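DyP (Bjerkandera adusta, PDB 3VXJ) is a dye-decolorizing heme peroxidase that probably uses hydrogen peroxide to oxidise dyes and phenols, and here holds bound 2,6-dimethoxyphenol. Local coordinates at residues A[369-374]-A[394-399]; A[291-296]-A[307-312]. One frame throughout, in Å; residues are numbered along the deposited sequence.

Interaction 1 (A[369-374]-A[394-399]); sequences FQQINW and IGQTTP. With HEM (protoporphyrin IX containing Fe), chain B.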
ATOM      1  N   PHE A 369       0.343  -8.786  -8.810  1.00  8.18           N
ATOM      2  CA  PHE A 369       1.598  -9.387  -9.278  1.00  7.92           C
ATOM      3  C   PHE A 369       2.618  -9.464  -8.147  1.00  7.83           C
ATOM      4  O   PHE A 369       3.284 -10.486  -7.967  1.00  8.21           O
ATOM      5  CB  PHE A 369       2.156  -8.564 -10.435  1.00  8.12           C
ATOM      6  CG  PHE A 369       2.980  -9.350 -11.410  1.00  8.60           C
ATOM      7  CD1 PHE A 369       2.384  -9.956 -12.508  1.00  8.80           C
ATOM      8  CD2 PHE A 369       4.354  -9.462 -11.250  1.00 10.00           C
ATOM      9  CE1 PHE A 369       3.139 -10.673 -13.425  1.00  9.98           C
ATOM     10  CE2 PHE A 369       5.114 -10.198 -12.163  1.00 10.31           C
ATOM     11  CZ  PHE A 369       4.497 -10.792 -13.253  1.00 10.24           C
ATOM     12  N   GLN A 370       2.727  -8.377  -7.392  1.00  7.09           N
ATOM     13  CA  GLN A 370       3.599  -8.315  -6.221  1.00  7.22           C
ATOM     14  C   GLN A 370       3.215  -9.360  -5.181  1.00  7.49           C
ATOM     15  O   GLN A 370       4.084  -9.990  -4.573  1.00  7.69           O
ATOM     16  CB  GLN A 370       3.565  -6.913  -5.630  1.00  6.99           C
ATOM     17  CG  GLN A 370       4.150  -5.886  -6.572  1.00  6.90           C
ATOM     18  CD  GLN A 370       3.739  -4.478  -6.221  1.00  7.82           C
ATOM     19  OE1 GLN A 370       3.294  -4.199  -5.102  1.00  8.45           O
ATOM     20  NE2 GLN A 370       3.875  -3.570  -7.180  1.00  8.12           N
ATOM     21  N   GLN A 371       1.912  -9.570  -5.001  1.00  7.31           N
ATOM     22  CA  GLN A 371       1.412 -10.524  -4.020  1.00  7.59           C
ATOM     23  C   GLN A 371       1.578 -11.980  -4.472  1.00  7.40           C
ATOM     24  O   GLN A 371       2.160 -12.807  -3.756  1.00  7.84           O
ATOM     25  CB  GLN A 371      -0.063 -10.253  -3.714  1.00  7.87           C
ATOM     26  CG  GLN A 371      -0.625 -11.145  -2.598  1.00  8.55           C
ATOM     27  CD  GLN A 371       0.016 -10.853  -1.253  1.00  8.29           C
ATOM     28  OE1 GLN A 371      -0.025  -9.718  -0.776  1.00 10.15           O
ATOM     29  NE2 GLN A 371       0.653 -11.860  -0.661  1.00  8.93           N
ATOM     30  N   ILE A 372       1.027 -12.298  -5.645  1.00  7.21           N
ATOM     31  CA  ILE A 372       0.931 -13.685  -6.082  1.00  7.74           C
ATOM     32  C   ILE A 372       2.225 -14.143  -6.750  1.00  8.20           C
ATOM     33  O   ILE A 372       2.882 -15.083  -6.282  1.00  9.02           O
ATOM     34  CB  ILE A 372      -0.248 -13.898  -7.032  1.00  7.40           C
ATOM     35  CG1 ILE A 372      -1.573 -13.572  -6.325  1.00  8.74           C
ATOM     36  CG2 ILE A 372      -0.268 -15.343  -7.541  1.00  7.69           C
ATOM     37  CD1 ILE A 372      -2.802 -13.703  -7.207  1.00  8.01           C
ATOM     38  N   ASN A 373       2.584 -13.486  -7.851  1.00  8.75           N
ATOM     39  CA  ASN A 373       3.714 -13.926  -8.658  1.00  9.45           C
ATOM     40  C   ASN A 373       5.034 -13.838  -7.924  1.00  9.31           C
ATOM     41  O   ASN A 373       5.952 -14.602  -8.205  1.00  9.64           O
ATOM     42  CB  ASN A 373       3.818 -13.110  -9.941  1.00  9.31           C
ATOM     43  CG  ASN A 373       2.576 -13.207 -10.797  1.00 11.25           C
ATOM     44  OD1 ASN A 373       1.473 -12.876 -10.365  1.00 13.32           O
ATOM     45  ND2 ASN A 373       2.753 -13.653 -12.033  1.00 13.38           N
ATOM     46  N   TRP A 374       5.115 -12.898  -6.990  1.00  8.36           N
ATOM     47  CA  TRP A 374       6.362 -12.611  -6.314  1.00  8.03           C
ATOM     48  C   TRP A 374       6.374 -13.032  -4.838  1.00  8.10           C
ATOM     49  O   TRP A 374       7.046 -14.003  -4.488  1.00  8.23           O
ATOM     50  CB  TRP A 374       6.741 -11.137  -6.500  1.00  7.58           C
ATOM     51  CG  TRP A 374       7.128 -10.807  -7.929  1.00  7.72           C
ATOM     52  CD1 TRP A 374       7.402 -11.695  -8.944  1.00  8.25           C
ATOM     53  CD2 TRP A 374       7.296  -9.503  -8.480  1.00  7.58           C
ATOM     54  NE1 TRP A 374       7.742 -11.014 -10.088  1.00  8.60           N
ATOM     55  CE2 TRP A 374       7.675  -9.667  -9.833  1.00  7.68           C
ATOM     56  CE3 TRP A 374       7.152  -8.209  -7.964  1.00  7.68           C
ATOM     57  CZ2 TRP A 374       7.932  -8.591 -10.668  1.00  8.18           C
ATOM     58  CZ3 TRP A 374       7.396  -7.139  -8.797  1.00  8.59           C
ATOM     59  CH2 TRP A 374       7.791  -7.334 -10.140  1.00  8.34           C
ATOM     60  N   ILE A 394       4.238 -10.343   4.168  1.00  8.38           N
ATOM     61  CA  ILE A 394       2.899 -10.530   3.578  1.00  9.28           C
ATOM     62  C   ILE A 394       2.739 -11.742   2.656  1.00  8.46           C
ATOM     63  O   ILE A 394       1.675 -11.940   2.097  1.00  8.10           O
ATOM     64  CB  ILE A 394       2.295  -9.224   2.937  1.00 10.53           C
ATOM     65  CG1 ILE A 394       3.297  -8.497   2.044  1.00 12.88           C
ATOM     66  CG2 ILE A 394       1.751  -8.290   4.027  1.00 12.89           C
ATOM     67  CD1 ILE A 394       3.470  -9.127   0.674  1.00 12.78           C
ATOM     68  N   GLY A 395       3.770 -12.569   2.506  1.00  8.21           N
ATOM     69  CA  GLY A 395       3.622 -13.803   1.727  1.00  9.18           C
ATOM     70  C   GLY A 395       2.624 -14.743   2.385  1.00  9.56           C
ATOM     71  O   GLY A 395       2.624 -14.906   3.610  1.00  9.97           O
ATOM     72  N   GLN A 396       1.768 -15.384   1.594  1.00 10.36           N
ATOM     73  CA  GLN A 396       0.674 -16.166   2.196  1.00 12.06           C
ATOM     74  C   GLN A 396       0.671 -17.685   2.009  1.00 14.50           C
ATOM     75  O   GLN A 396      -0.124 -18.398   2.635  1.00 16.64           O
ATOM     76  CB  GLN A 396      -0.678 -15.531   1.889  1.00 11.52           C
ATOM     77  CG  GLN A 396      -0.835 -14.222   2.648  1.00 10.53           C
ATOM     78  CD  GLN A 396      -2.246 -13.721   2.671  1.00 10.45           C
ATOM     79  OE1 GLN A 396      -2.823 -13.524   3.741  1.00 11.65           O
ATOM     80  NE2 GLN A 396      -2.821 -13.505   1.495  1.00 10.13           N
ATOM     81  N   THR A 397       1.565 -18.170   1.164  1.00 15.05           N
ATOM     82  CA  THR A 397       1.717 -19.588   0.877  1.00 15.75           C
ATOM     83  C   THR A 397       2.187 -20.335   2.121  1.00 16.21           C
ATOM     84  O   THR A 397       3.065 -19.847   2.846  1.00 15.93           O
ATOM     85  CB  THR A 397       2.778 -19.730  -0.215  1.00 15.77           C
ATOM     86  OG1 THR A 397       2.442 -18.876  -1.317  1.00 16.99           O
ATOM     87  CG2 THR A 397       2.933 -21.165  -0.685  1.00 16.72           C
ATOM     88  N   THR A 398       1.623 -21.520   2.354  1.00 17.05           N
ATOM     89  CA  THR A 398       2.054 -22.363   3.467  1.00 17.47           C
ATOM     90  C   THR A 398       2.784 -23.605   2.957  1.00 17.30           C
ATOM     91  O   THR A 398       2.376 -24.190   1.951  1.00 17.90           O
ATOM     92  CB  THR A 398       0.878 -22.787   4.362  1.00 18.42           C
ATOM     93  OG1 THR A 398      -0.075 -23.513   3.585  1.00 20.73           O
ATOM     94  CG2 THR A 398       0.201 -21.572   4.988  1.00 18.98           C
ATOM     95  N   PRO A 399       3.870 -24.012   3.646  1.00 16.64           N
ATOM     96  CA  PRO A 399       4.419 -23.365   4.838  1.00 15.66           C
ATOM     97  C   PRO A 399       5.091 -22.031   4.511  1.00 14.41           C
ATOM     98  O   PRO A 399       5.628 -21.863   3.411  1.00 13.47           O
ATOM     99  CB  PRO A 399       5.462 -24.374   5.331  1.00 16.20           C
ATOM    100  CG  PRO A 399       5.894 -25.081   4.103  1.00 17.20           C
ATOM    101  CD  PRO A 399       4.638 -25.219   3.286  1.00 17.08           C
TER
HETATM  102  CHA HEM B 501       7.698  -1.168   0.873  1.00  6.30           C
HETATM  103  CHB HEM B 501       5.614  -2.316   5.081  1.00  7.50           C
HETATM  104  CHC HEM B 501       2.139  -4.741   2.750  1.00  5.94           C
HETATM  105  CHD HEM B 501       4.183  -3.579  -1.474  1.00  5.99           C
HETATM  106  C1A HEM B 501       7.457  -1.296   2.213  1.00  6.15           C
HETATM  107  C2A HEM B 501       8.301  -0.785   3.269  1.00  6.49           C
HETATM  108  C3A HEM B 501       7.722  -1.117   4.437  1.00  6.45           C
HETATM  109  C4A HEM B 501       6.490  -1.813   4.146  1.00  6.57           C
HETATM  110  CMA HEM B 501       8.229  -0.799   5.857  1.00  8.98           C
HETATM  111  CAA HEM B 501       9.650  -0.067   3.048  1.00  6.84           C
HETATM  112  CBA HEM B 501       9.561   1.450   2.868  1.00  7.98           C
HETATM  113  CGA HEM B 501       8.994   1.880   1.535  1.00 10.20           C
HETATM  114  O1A HEM B 501       9.656   1.726   0.487  1.00 12.11           O
HETATM  115  O2A HEM B 501       7.854   2.423   1.531  1.00 13.52           O
HETATM  116  C1B HEM B 501       4.481  -3.061   4.823  1.00  6.15           C
HETATM  117  C2B HEM B 501       3.572  -3.591   5.817  1.00  6.44           C
HETATM  118  C3B HEM B 501       2.602  -4.262   5.168  1.00  7.24           C
HETATM  119  C4B HEM B 501       2.875  -4.156   3.750  1.00  5.70           C
HETATM  120  CMB HEM B 501       3.753  -3.403   7.339  1.00  7.69           C
HETATM  121  CAB HEM B 501       1.380  -4.997   5.759  1.00  7.43           C
HETATM  122  CBB HEM B 501       0.873  -4.686   6.954  1.00  8.01           C
HETATM  123  C1C HEM B 501       2.420  -4.674   1.409  1.00  5.46           C
HETATM  124  C2C HEM B 501       1.681  -5.342   0.354  1.00  6.18           C
HETATM  125  C3C HEM B 501       2.257  -5.033  -0.818  1.00  6.54           C
HETATM  126  C4C HEM B 501       3.370  -4.154  -0.530  1.00  5.79           C
HETATM  127  CMC HEM B 501       0.445  -6.230   0.593  1.00  9.08           C
HETATM  128  CAC HEM B 501       1.855  -5.472  -2.250  1.00  7.40           C
HETATM  129  CBC HEM B 501       1.390  -6.702  -2.507  1.00  8.40           C
HETATM  130  C1D HEM B 501       5.265  -2.775  -1.222  1.00  5.27           C
HETATM  131  C2D HEM B 501       6.022  -2.109  -2.254  1.00  6.39           C
HETATM  132  C3D HEM B 501       7.111  -1.379  -1.532  1.00  6.33           C
HETATM  133  C4D HEM B 501       6.911  -1.659  -0.133  1.00  6.08           C
HETATM  134  CMD HEM B 501       5.822  -2.124  -3.778  1.00  7.64           C
HETATM  135  CAD HEM B 501       8.199  -0.538  -2.217  1.00  6.82           C
HETATM  136  CBD HEM B 501       9.279  -1.499  -2.703  1.00  7.41           C
HETATM  137  CGD HEM B 501      10.377  -0.775  -3.434  1.00  7.06           C
HETATM  138  O1D HEM B 501      11.565  -0.993  -3.071  1.00  7.67           O
HETATM  139  O2D HEM B 501      10.084   0.005  -4.368  1.00  8.12           O
HETATM  140  NA  HEM B 501       6.383  -1.932   2.783  1.00  6.34           N
HETATM  141  NB  HEM B 501       4.047  -3.452   3.562  1.00  6.47           N
HETATM  142  NC  HEM B 501       3.465  -3.992   0.831  1.00  5.63           N
HETATM  143  ND  HEM B 501       5.795  -2.465   0.028  1.00  6.25           N
HETATM  144 FE   HEM B 501       4.955  -3.023   1.809  1.00  7.00          FE
HETATM  145  O   HOH W   1       3.936  -1.311   1.758  1.00 13.20           O

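Interaction 2 (A[291-296]-A[307-312]); sequences FDYSDT and AHVRKT. With HEM (protoporphyrin IX containing Fe), chain B.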
ATOM      1  N   PHE A 291      19.884   2.012  -4.754  1.00  9.33           N
ATOM      2  CA  PHE A 291      20.412   0.651  -4.747  1.00  8.91           C
ATOM      3  C   PHE A 291      19.531  -0.163  -5.675  1.00  8.59           C
ATOM      4  O   PHE A 291      18.379   0.217  -5.943  1.00  8.77           O
ATOM      5  CB  PHE A 291      20.388   0.044  -3.334  1.00  8.26           C
ATOM      6  CG  PHE A 291      18.998  -0.132  -2.766  1.00  7.43           C
ATOM      7  CD1 PHE A 291      18.316  -1.344  -2.899  1.00  7.22           C
ATOM      8  CD2 PHE A 291      18.355   0.927  -2.141  1.00  8.98           C
ATOM      9  CE1 PHE A 291      17.023  -1.498  -2.393  1.00  7.32           C
ATOM     10  CE2 PHE A 291      17.053   0.780  -1.632  1.00  7.90           C
ATOM     11  CZ  PHE A 291      16.399  -0.437  -1.764  1.00  7.49           C
ATOM     12  N   ASP A 292      20.050  -1.282  -6.161  1.00  9.06           N
ATOM     13  CA  ASP A 292      19.284  -2.092  -7.107  1.00  8.83           C
ATOM     14  C   ASP A 292      19.511  -3.600  -6.986  1.00  8.36           C
ATOM     15  O   ASP A 292      19.072  -4.346  -7.848  1.00  9.01           O
ATOM     16  CB  ASP A 292      19.524  -1.626  -8.555  1.00  9.48           C
ATOM     17  CG  ASP A 292      20.981  -1.756  -8.993  1.00 11.08           C
ATOM     18  OD1 ASP A 292      21.806  -2.295  -8.225  1.00 10.80           O
ATOM     19  OD2 ASP A 292      21.299  -1.317 -10.120  1.00 14.17           O
ATOM     20  N   TYR A 293      20.190  -4.026  -5.918  1.00  8.15           N
ATOM     21  CA  TYR A 293      20.591  -5.427  -5.682  1.00  8.54           C
ATOM     22  C   TYR A 293      21.679  -5.938  -6.631  1.00  8.91           C
ATOM     23  O   TYR A 293      22.053  -7.104  -6.543  1.00  8.97           O
ATOM     24  CB  TYR A 293      19.387  -6.413  -5.622  1.00  8.55           C
ATOM     25  CG  TYR A 293      18.259  -5.921  -4.751  1.00  7.44           C
ATOM     26  CD1 TYR A 293      18.466  -5.696  -3.392  1.00  8.03           C
ATOM     27  CD2 TYR A 293      16.990  -5.659  -5.284  1.00  7.83           C
ATOM     28  CE1 TYR A 293      17.451  -5.216  -2.589  1.00  7.43           C
ATOM     29  CE2 TYR A 293      15.960  -5.179  -4.482  1.00  7.20           C
ATOM     30  CZ  TYR A 293      16.207  -4.961  -3.132  1.00  6.79           C
ATOM     31  OH  TYR A 293      15.226  -4.469  -2.299  1.00  7.49           O
ATOM     32  N   SER A 294      22.215  -5.080  -7.509  1.00  9.58           N
ATOM     33  CA  SER A 294      23.256  -5.528  -8.452  1.00 10.64           C
ATOM     34  C   SER A 294      24.526  -5.994  -7.744  1.00 10.50           C
ATOM     35  O   SER A 294      25.315  -6.744  -8.318  1.00 11.49           O
ATOM     36  CB  SER A 294      23.592  -4.460  -9.493  1.00 11.49           C
ATOM     37  OG  SER A 294      24.195  -3.342  -8.893  1.00 12.52           O
ATOM     38  N   ASP A 295      24.703  -5.573  -6.492  1.00 10.37           N
ATOM     39  CA  ASP A 295      25.828  -6.020  -5.672  1.00 10.19           C
ATOM     40  C   ASP A 295      25.538  -7.291  -4.855  1.00  9.89           C
ATOM     41  O   ASP A 295      26.352  -7.684  -4.014  1.00 10.00           O
ATOM     42  CB  ASP A 295      26.273  -4.887  -4.733  1.00 10.88           C
ATOM     43  CG  ASP A 295      25.217  -4.524  -3.682  1.00 10.99           C
ATOM     44  OD1 ASP A 295      24.119  -5.116  -3.694  1.00 12.05           O
ATOM     45  OD2 ASP A 295      25.500  -3.638  -2.840  1.00 11.17           O
ATOM     46  N   THR A 296      24.370  -7.899  -5.067  1.00  9.21           N
ATOM     47  CA  THR A 296      23.949  -9.051  -4.275  1.00  9.61           C
ATOM     48  C   THR A 296      22.970  -9.947  -5.054  1.00  9.27           C
ATOM     49  O   THR A 296      22.044 -10.537  -4.490  1.00  9.00           O
ATOM     50  CB  THR A 296      23.395  -8.606  -2.869  1.00  9.47           C
ATOM     51  OG1 THR A 296      23.207  -9.746  -2.017  1.00  9.11           O
ATOM     52  CG2 THR A 296      22.095  -7.802  -2.985  1.00  9.10           C
ATOM     53  N   ALA A 307      13.338 -10.872   1.168  1.00  7.34           N
ATOM     54  CA  ALA A 307      12.963  -9.697   1.961  1.00  7.07           C
ATOM     55  C   ALA A 307      11.784  -8.948   1.315  1.00  6.87           C
ATOM     56  O   ALA A 307      11.668  -8.896   0.085  1.00  6.67           O
ATOM     57  CB  ALA A 307      14.157  -8.777   2.120  1.00  7.88           C
ATOM     58  N   HIS A 308      10.935  -8.348   2.154  1.00  6.52           N
ATOM     59  CA  HIS A 308       9.728  -7.677   1.688  1.00  6.51           C
ATOM     60  C   HIS A 308       9.956  -6.768   0.489  1.00  6.79           C
ATOM     61  O   HIS A 308       9.290  -6.930  -0.533  1.00  6.93           O
ATOM     62  CB  HIS A 308       9.079  -6.898   2.839  1.00  6.99           C
ATOM     63  CG  HIS A 308       7.802  -6.205   2.463  1.00  6.10           C
ATOM     64  ND1 HIS A 308       6.637  -6.891   2.188  1.00  7.70           N
ATOM     65  CD2 HIS A 308       7.507  -4.890   2.323  1.00  4.99           C
ATOM     66  CE1 HIS A 308       5.682  -6.032   1.884  1.00  6.44           C
ATOM     67  NE2 HIS A 308       6.178  -4.805   1.972  1.00  6.46           N
ATOM     68  N   VAL A 309      10.863  -5.798   0.611  1.00  6.42           N
ATOM     69  CA  VAL A 309      10.999  -4.807  -0.462  1.00  6.99           C
ATOM     70  C   VAL A 309      11.590  -5.408  -1.731  1.00  6.59           C
ATOM     71  O   VAL A 309      11.280  -4.951  -2.838  1.00  6.78           O
ATOM     72  CB  VAL A 309      11.770  -3.533  -0.023  1.00  7.08           C
ATOM     73  CG1 VAL A 309      11.030  -2.826   1.113  1.00  8.15           C
ATOM     74  CG2 VAL A 309      13.200  -3.838   0.367  1.00  8.01           C
ATOM     75  N   ARG A 310      12.415  -6.439  -1.574  1.00  6.27           N
ATOM     76  CA  ARG A 310      13.016  -7.118  -2.724  1.00  6.56           C
ATOM     77  C   ARG A 310      12.001  -7.978  -3.482  1.00  6.62           C
ATOM     78  O   ARG A 310      12.045  -8.058  -4.705  1.00  7.70           O
ATOM     79  CB  ARG A 310      14.217  -7.953  -2.285  1.00  7.11           C
ATOM     80  CG  ARG A 310      15.011  -8.559  -3.428  1.00  7.59           C
ATOM     81  CD  ARG A 310      16.341  -9.048  -2.903  1.00  9.41           C
ATOM     82  NE  ARG A 310      17.185  -9.542  -3.987  1.00  7.76           N
ATOM     83  CZ  ARG A 310      18.450  -9.931  -3.844  1.00  8.61           C
ATOM     84  NH1 ARG A 310      19.022  -9.945  -2.636  1.00  9.40           N
ATOM     85  NH2 ARG A 310      19.140 -10.327  -4.910  1.00  9.40           N
ATOM     86  N   LYS A 311      11.075  -8.588  -2.753  1.00  6.55           N
ATOM     87  CA  LYS A 311       9.965  -9.322  -3.359  1.00  7.06           C
ATOM     88  C   LYS A 311       8.978  -8.417  -4.083  1.00  6.93           C
ATOM     89  O   LYS A 311       8.503  -8.743  -5.169  1.00  7.51           O
ATOM     90  CB  LYS A 311       9.232 -10.128  -2.300  1.00  7.01           C
ATOM     91  CG  LYS A 311      10.001 -11.360  -1.830  1.00  7.09           C
ATOM     92  CD  LYS A 311       9.873 -12.542  -2.797  1.00  8.47           C
ATOM     93  CE  LYS A 311       9.726 -13.849  -2.042  1.00  8.43           C
ATOM     94  NZ  LYS A 311       9.309 -14.964  -2.942  1.00  8.17           N
ATOM     95  N   THR A 312       8.672  -7.266  -3.495  1.00  6.43           N
ATOM     96  CA  THR A 312       7.636  -6.404  -4.066  1.00  7.21           C
ATOM     97  C   THR A 312       8.183  -5.467  -5.138  1.00  6.92           C
ATOM     98  O   THR A 312       7.429  -5.028  -6.003  1.00  7.94           O
ATOM     99  CB  THR A 312       6.878  -5.615  -2.997  1.00  7.18           C
ATOM    100  OG1 THR A 312       7.807  -4.749  -2.320  1.00  7.98           O
ATOM    101  CG2 THR A 312       6.184  -6.556  -1.993  1.00  7.59           C
TER
HETATM  102  CHA HEM B 501       7.698  -1.168   0.873  1.00  6.30           C
HETATM  103  CHB HEM B 501       5.614  -2.316   5.081  1.00  7.50           C
HETATM  104  CHC HEM B 501       2.139  -4.741   2.750  1.00  5.94           C
HETATM  105  CHD HEM B 501       4.183  -3.579  -1.474  1.00  5.99           C
HETATM  106  C1A HEM B 501       7.457  -1.296   2.213  1.00  6.15           C
HETATM  107  C2A HEM B 501       8.301  -0.785   3.269  1.00  6.49           C
HETATM  108  C3A HEM B 501       7.722  -1.117   4.437  1.00  6.45           C
HETATM  109  C4A HEM B 501       6.490  -1.813   4.146  1.00  6.57           C
HETATM  110  CMA HEM B 501       8.229  -0.799   5.857  1.00  8.98           C
HETATM  111  CAA HEM B 501       9.650  -0.067   3.048  1.00  6.84           C
HETATM  112  CBA HEM B 501       9.561   1.450   2.868  1.00  7.98           C
HETATM  113  CGA HEM B 501       8.994   1.880   1.535  1.00 10.20           C
HETATM  114  O1A HEM B 501       9.656   1.726   0.487  1.00 12.11           O
HETATM  115  O2A HEM B 501       7.854   2.423   1.531  1.00 13.52           O
HETATM  116  C1B HEM B 501       4.481  -3.061   4.823  1.00  6.15           C
HETATM  117  C2B HEM B 501       3.572  -3.591   5.817  1.00  6.44           C
HETATM  118  C3B HEM B 501       2.602  -4.262   5.168  1.00  7.24           C
HETATM  119  C4B HEM B 501       2.875  -4.156   3.750  1.00  5.70           C
HETATM  120  CMB HEM B 501       3.753  -3.403   7.339  1.00  7.69           C
HETATM  121  CAB HEM B 501       1.380  -4.997   5.759  1.00  7.43           C
HETATM  122  CBB HEM B 501       0.873  -4.686   6.954  1.00  8.01           C
HETATM  123  C1C HEM B 501       2.420  -4.674   1.409  1.00  5.46           C
HETATM  124  C2C HEM B 501       1.681  -5.342   0.354  1.00  6.18           C
HETATM  125  C3C HEM B 501       2.257  -5.033  -0.818  1.00  6.54           C
HETATM  126  C4C HEM B 501       3.370  -4.154  -0.530  1.00  5.79           C
HETATM  127  CMC HEM B 501       0.445  -6.230   0.593  1.00  9.08           C
HETATM  128  CAC HEM B 501       1.855  -5.472  -2.250  1.00  7.40           C
HETATM  129  CBC HEM B 501       1.390  -6.702  -2.507  1.00  8.40           C
HETATM  130  C1D HEM B 501       5.265  -2.775  -1.222  1.00  5.27           C
HETATM  131  C2D HEM B 501       6.022  -2.109  -2.254  1.00  6.39           C
HETATM  132  C3D HEM B 501       7.111  -1.379  -1.532  1.00  6.33           C
HETATM  133  C4D HEM B 501       6.911  -1.659  -0.133  1.00  6.08           C
HETATM  134  CMD HEM B 501       5.822  -2.124  -3.778  1.00  7.64           C
HETATM  135  CAD HEM B 501       8.199  -0.538  -2.217  1.00  6.82           C
HETATM  136  CBD HEM B 501       9.279  -1.499  -2.703  1.00  7.41           C
HETATM  137  CGD HEM B 501      10.377  -0.775  -3.434  1.00  7.06           C
HETATM  138  O1D HEM B 501      11.565  -0.993  -3.071  1.00  7.67           O
HETATM  139  O2D HEM B 501      10.084   0.005  -4.368  1.00  8.12           O
HETATM  140  NA  HEM B 501       6.383  -1.932   2.783  1.00  6.34           N
HETATM  141  NB  HEM B 501       4.047  -3.452   3.562  1.00  6.47           N
HETATM  142  NC  HEM B 501       3.465  -3.992   0.831  1.00  5.63           N
HETATM  143  ND  HEM B 501       5.795  -2.465   0.028  1.00  6.25           N
HETATM  144 FE   HEM B 501       4.955  -3.023   1.809  1.00  7.00          FE
HETATM  145  O   HOH W   1       3.936  -1.311   1.758  1.00 13.20           O

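Interaction 1 (A[369-374]-A[394-399])
Gln371, on helix 367-375, meets Ile394, on a loop that follows it in the chain. NE2 of Gln371 donates to the backbone O of Ile394 at 2.9 Å. The N-H points fairly straight at the oxygen (160°). The acceptor lies close to the plane of the Gln371 amide, but the donor sits well above the carbonyl plane of Ile394. Gln371 has CG anti to the backbone N (chi1 -175°), and a bend at chi2 turns the amide toward the loop.

The heme side is the tight part. CD1 of Ile394 packs on OE1 of Gln371 at 3.8 Å. That oxygen also lies 3.8 Å from HEM CBC, a vinyl carbon. CG2 of Ile394 touches HEM CAB at 3.7 Å, on the other vinyl. Gln370 adds OE1 against HEM CAC at 3.4 Å, while its NE2 donates to the O of Phe325. All three residues belong to the heme pocket.

Away from the heme the contact thins out. CG of Gln396 stays 4.3 Å from NE2 of Gln371, and its own amide is held by Asp103 and the O of Leu101. Gln396 is partly exposed, and beyond it the loop runs out to solvent.

NE2 of Gln371 also donates to OD1 of Asn376, which accepts from the N of Gln396 as well. The buried NH2 group thus has two acceptors. Together they probably fix the amide rotation, with nitrogen toward the loop and oxygen toward the porphyrin rim. This is consistent with a fixed polar atom beside one vinyl and a ring methyl.

Interaction 2 (A[291-296]-A[307-312])
Tyr293 and Arg310 approach to 8.3 Å between their CA atoms, where a type I beta turn from Tyr293 to Thr296 faces the short helix 308-312. Their side chains run past each other in opposite directions. The Arg310 chain, stretched out from CG to NE (chi2 166°, chi3 -175°), crosses one face of the tyrosine ring. Its CD sits over the ring, 3.9 Å from the Tyr293 centroid. The guanidinium continues as an offset stack, its plane 4° from that of the ring. At its edge, NH2 of Arg310 donates to the O of Thr296 at 2.9 Å. NE forms a salt bridge with Asp317. With an alanine here, Asp317 would probably lose its charged mate, the O of Thr296 its donor, and the tyrosine ring the cover over one face. Helix 308-312 carries the proximal heme ligand of the DyP-type fold: NE2 of His308 binds the heme iron at 2.2 Å, across from a water. Next to it, Val309 reaches both Tyr293 and the heme. Its CG2 touches OH of Tyr293 at 3.4 Å, and its CG1 touches HEM CAA at 3.6 Å. Before the turn, OD1 of Asp292 accepts from the N of Ser294, an Asx turn, and also from its OG. Phe291 and Asp292 also touch a bound 2,6-dimethoxyphenol.

How the interactions relate
Interaction 2 comes first along the chain and closes before interaction 1 opens. Their centres lie about 16 Å apart, and both touch the heme. Helix 308-312 of interaction 2 sits between the 291-296 loop and the elements of interaction 1. CG1 of Ile394 packs on CE1 of His308 at 3.4 Å. NZ of Lys311 probably hydrogen-bonds the O of Trp374, on helix 367-375. Glu391 ties the two further, since its OE1 accepts from ND1 of His308 and from the N of Ile394. Interaction 2 thus carries the iron ligand, and interaction 1 packs Ile394 against its ring. The 291-296 loop extends this packing outward to a 2,6-dimethoxyphenol site.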